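Local coordinates for protein thiol-disulfide oxidoreductase (Bacteroides thetaiotaomicron, PDB 3FW2) that is the thioredoxin-like C-terminal domain of a TlpA-like protein and probably acts as a thiol-disulfide oxidoreductase, perhaps serving cytochrome c biogenesis, at residues L16-A19 with K23-R26; L73-D78 with S106-Q111. One frame throughout, in Å; residues are numbered along the deposited sequence.

Contact 1 of 2, residues L16-A19 with K23-R26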
# COMPACT_ATOMS: atom_id res chain seq x y z
N LEU A 16 12.69 4.02 -13.91
CA LEU A 16 11.67 3.00 -13.86
C LEU A 16 11.18 2.61 -15.23
O LEU A 16 10.97 3.51 -16.08
CB LEU A 16 10.49 3.54 -13.01
CG LEU A 16 10.79 3.77 -11.53
CD1 LEU A 16 9.70 4.63 -10.82
CD2 LEU A 16 11.03 2.47 -10.77
N PRO A 17 10.94 1.32 -15.46
CA PRO A 17 10.56 0.87 -16.82
C PRO A 17 9.09 1.07 -17.18
O PRO A 17 8.22 0.82 -16.32
CB PRO A 17 10.89 -0.62 -16.79
CG PRO A 17 10.72 -1.02 -15.36
CD PRO A 17 11.13 0.17 -14.56
N ASN A 18 8.83 1.55 -18.38
CA ASN A 18 7.50 1.66 -18.95
C ASN A 18 7.02 0.30 -19.49
O ASN A 18 7.69 -0.72 -19.25
CB ASN A 18 7.41 2.80 -19.95
CG ASN A 18 8.18 2.54 -21.23
OD1 ASN A 18 8.63 1.42 -21.48
ND2 ASN A 18 8.29 3.59 -22.06
N ALA A 19 5.88 0.26 -20.17
CA ALA A 19 5.33 -1.03 -20.56
C ALA A 19 6.22 -1.74 -21.57
O ALA A 19 6.26 -2.96 -21.60
CB ALA A 19 3.88 -0.87 -21.09
N LYS A 23 13.60 2.53 -19.62
CA LYS A 23 13.72 3.25 -18.35
C LYS A 23 13.39 4.73 -18.50
O LYS A 23 13.93 5.42 -19.34
CB LYS A 23 15.13 3.09 -17.72
CG LYS A 23 15.50 1.65 -17.42
CD LYS A 23 14.62 0.99 -16.39
CE LYS A 23 15.13 -0.41 -16.03
NZ LYS A 23 16.09 -0.39 -14.86
N ILE A 24 12.51 5.22 -17.63
CA ILE A 24 12.06 6.58 -17.69
C ILE A 24 12.52 7.28 -16.42
O ILE A 24 12.38 6.71 -15.31
CB ILE A 24 10.50 6.65 -17.70
CG1 ILE A 24 9.93 5.90 -18.90
CG2 ILE A 24 9.97 8.07 -17.63
CD1 ILE A 24 10.43 6.45 -20.28
N THR A 25 12.97 8.52 -16.56
CA THR A 25 13.40 9.36 -15.46
C THR A 25 12.68 10.72 -15.66
O THR A 25 12.07 10.96 -16.69
CB THR A 25 14.92 9.65 -15.40
OG1 THR A 25 15.27 10.56 -16.44
CG2 THR A 25 15.78 8.34 -15.53
N ARG A 26 12.80 11.60 -14.68
CA ARG A 26 12.20 12.95 -14.80
C ARG A 26 12.83 13.76 -15.95
O ARG A 26 12.27 14.76 -16.40
CB ARG A 26 12.25 13.73 -13.49
CG ARG A 26 13.60 14.19 -13.06
CD ARG A 26 13.47 15.21 -11.93
NE ARG A 26 14.73 15.88 -11.80
CZ ARG A 26 15.12 16.96 -12.48
NH1 ARG A 26 14.32 17.62 -13.31
NH2 ARG A 26 16.33 17.42 -12.27

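Contact 2 of 2, residues L73-D78 with S106-Q111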
# COMPACT_ATOMS: atom_id res chain seq x y z
N LEU A 73 3.33 11.54 -15.17
CA LEU A 73 3.90 10.20 -15.10
C LEU A 73 3.13 9.43 -14.01
O LEU A 73 3.08 9.87 -12.88
CB LEU A 73 5.37 10.23 -14.65
CG LEU A 73 6.08 8.89 -14.50
CD1 LEU A 73 6.06 8.09 -15.81
CD2 LEU A 73 7.52 9.12 -13.97
N GLY A 74 2.67 8.23 -14.34
CA GLY A 74 2.05 7.34 -13.37
C GLY A 74 3.08 6.30 -12.97
O GLY A 74 3.69 5.63 -13.82
N ILE A 75 3.23 6.14 -11.66
CA ILE A 75 4.08 5.13 -11.06
C ILE A 75 3.22 4.14 -10.30
O ILE A 75 2.53 4.50 -9.34
CB ILE A 75 5.10 5.74 -10.13
CG1 ILE A 75 6.02 6.70 -10.91
CG2 ILE A 75 5.89 4.64 -9.45
CD1 ILE A 75 7.14 7.34 -10.14
N SER A 76 3.22 2.89 -10.74
CA SER A 76 2.45 1.86 -10.07
C SER A 76 3.26 1.08 -9.06
O SER A 76 4.44 0.78 -9.29
CB SER A 76 1.88 0.88 -11.06
OG SER A 76 1.16 -0.18 -10.38
N LEU A 77 2.58 0.70 -7.99
CA LEU A 77 3.11 -0.21 -6.99
C LEU A 77 2.56 -1.63 -7.16
O LEU A 77 2.57 -2.45 -6.22
CB LEU A 77 2.89 0.35 -5.57
CG LEU A 77 3.45 1.75 -5.39
CD1 LEU A 77 3.13 2.19 -3.96
CD2 LEU A 77 4.97 1.86 -5.69
N ASP A 78 2.11 -1.96 -8.36
CA ASP A 78 1.76 -3.33 -8.69
C ASP A 78 2.97 -4.28 -8.61
O ASP A 78 4.15 -3.88 -8.82
CB ASP A 78 1.20 -3.42 -10.11
CG ASP A 78 -0.26 -3.10 -10.18
OD1 ASP A 78 -1.04 -3.87 -9.60
OD2 ASP A 78 -0.64 -2.10 -10.81
N SER A 106 9.16 -1.57 -3.71
CA SER A 106 9.74 -0.77 -4.81
C SER A 106 10.56 0.38 -4.21
O SER A 106 10.07 1.13 -3.33
CB SER A 106 8.64 -0.19 -5.74
OG SER A 106 9.11 0.30 -7.02
N GLU A 107 11.82 0.55 -4.65
CA GLU A 107 12.66 1.59 -4.04
C GLU A 107 11.99 2.97 -4.11
O GLU A 107 12.10 3.76 -3.18
CB GLU A 107 14.03 1.68 -4.76
CG GLU A 107 14.95 0.52 -4.49
CD GLU A 107 15.38 0.41 -3.05
OE1 GLU A 107 16.00 1.35 -2.50
OE2 GLU A 107 15.17 -0.66 -2.48
N VAL A 108 11.33 3.26 -5.19
CA VAL A 108 10.71 4.57 -5.39
C VAL A 108 9.68 4.88 -4.29
O VAL A 108 9.56 6.04 -3.83
CB VAL A 108 10.12 4.77 -6.82
CG1 VAL A 108 8.93 3.81 -7.08
CG2 VAL A 108 9.81 6.24 -7.10
N ALA A 109 9.00 3.84 -3.83
CA ALA A 109 8.00 4.01 -2.76
C ALA A 109 8.62 4.43 -1.46
O ALA A 109 8.06 5.22 -0.72
CB ALA A 109 7.17 2.71 -2.57
N LYS A 110 9.78 3.86 -1.16
CA LYS A 110 10.52 4.25 0.01
C LYS A 110 11.12 5.62 -0.19
O LYS A 110 11.08 6.46 0.73
CB LYS A 110 11.61 3.21 0.27
CG LYS A 110 11.06 1.79 0.38
CD LYS A 110 12.13 0.76 0.78
CE LYS A 110 12.70 0.06 -0.43
NZ LYS A 110 13.85 -0.86 -0.09
N GLN A 111 11.71 5.85 -1.35
CA GLN A 111 12.37 7.17 -1.58
C GLN A 111 11.40 8.35 -1.49
O GLN A 111 11.77 9.44 -1.01
CB GLN A 111 13.09 7.20 -2.93
CG GLN A 111 14.26 6.22 -3.10
CD GLN A 111 15.37 6.50 -2.11
OE1 GLN A 111 16.26 7.26 -2.42
NE2 GLN A 111 15.31 5.92 -0.91

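Contact 1 of 2, residues L16-A19 with K23-R26
I24 and L16 face each other as an antiparallel hydrogen-bonded pair, and their backbones close a ring of two bonds. L16 N donates to I24 O at 3.0 Å with an N-H...O angle of 163°. The return bond, I24 N to L16 O, is shorter at 2.8 Å, and its donor stands 41° out of the carbonyl plane. L16 O also receives a CA-H...O contact from K23 CA at 3.6 Å, so one carbonyl serves two neighbours of the opposite strand.

Both side chains of this pair emerge on the same face of the hairpin, where they reach V98 of strand 96-98. I24 also meets N18, just beyond the strand, the two side chains crossing at nearly a right angle: I24 CD1 lies 4.0 Å from N18 ND2, and I24 CG1 is 4.1 Å from N18 CB. The amide nitrogen is hydrogen-bonded to the carboxylates of E22 and E96.

The other face carries the non-hydrogen-bonded pair P17 and K23. K23 bends at chi2 (-64°), which lays its chain alongside the proline ring, with K23 CD 4.0 Å from P17 CD, while chi4 turns NZ outward, away from the ring. The contact therefore has two chemistries: paired peptide bonds set the register of this short hairpin, and side-chain carbons add apolar contact, K23 methylenes against P17 and I24 against N18.

Contact 2 of 2, residues L73-D78 with S106-Q111
I75 and V108 bring strand 70-76 against the short helix 107-111, their side chains crossing at a slant. The I75 CA-CB bond is directed at the helix, and the side chain divides at CB. Its CG2 branch, anti to the backbone N, ends 3.9 Å from V108 CG1. The other branch starts with CG1 beside the backbone N (chi1 -61°) and runs on extended to CD1, which comes within 4.2 Å of V108 CG2. Each end of the isoleucine thus meets a different methyl of the valine, a two-point fit reached although the CA atoms of the pair are 8.7 Å apart.

L77, just beyond the strand, makes the second apolar contact. Its CD2 is 3.9 Å from A109 CB and 4.2 Å from S106 CB, so this one methyl meets both the residue preceding the helix and A109 in the helix's first turn. No hydrogen bond links the two segments. S106 OG bonds instead to D100, while S76 OG accepts from D78 N at 2.9 Å, forming an ST turn, and donates to D78 OD2.

The touching residues are all buried. A helix packed on a central parallel strand is part of the thioredoxin-like alpha/beta domain. Strand 70-76 lies between strands 35-41 and 96-98, both parallel to it, and I75 also packs on I38 and F40 of the first and V98 of the second. Helix 107-111 packs over the I75 side of this strand, whereas S76 points away from the helix and touches W41 of strand 35-41 and W84 of helix 81-90.

Contact 1 closes before contact 2 opens, so the two follow each other in series along the chain, with centres about 11 Å apart. They nevertheless join physically: L16 CD1 of the hairpin lies 3.8 Å from I75 CD1 and 3.9 Å from V108 CG1, meeting both partners of contact 2. Strand 96-98 is a further shared neighbour. It is an outermost strand of the five-stranded mixed sheet within this chain; its V98 touches L16, I24 and I75, and P17 bonds to nearby C99 through the backbone. The N-terminal hairpin is tied by apolar contacts and hydrogen bonds to strand 96-98 and the residue after it, and by apolar contacts to helix 107-111 of the thioredoxin-like domain.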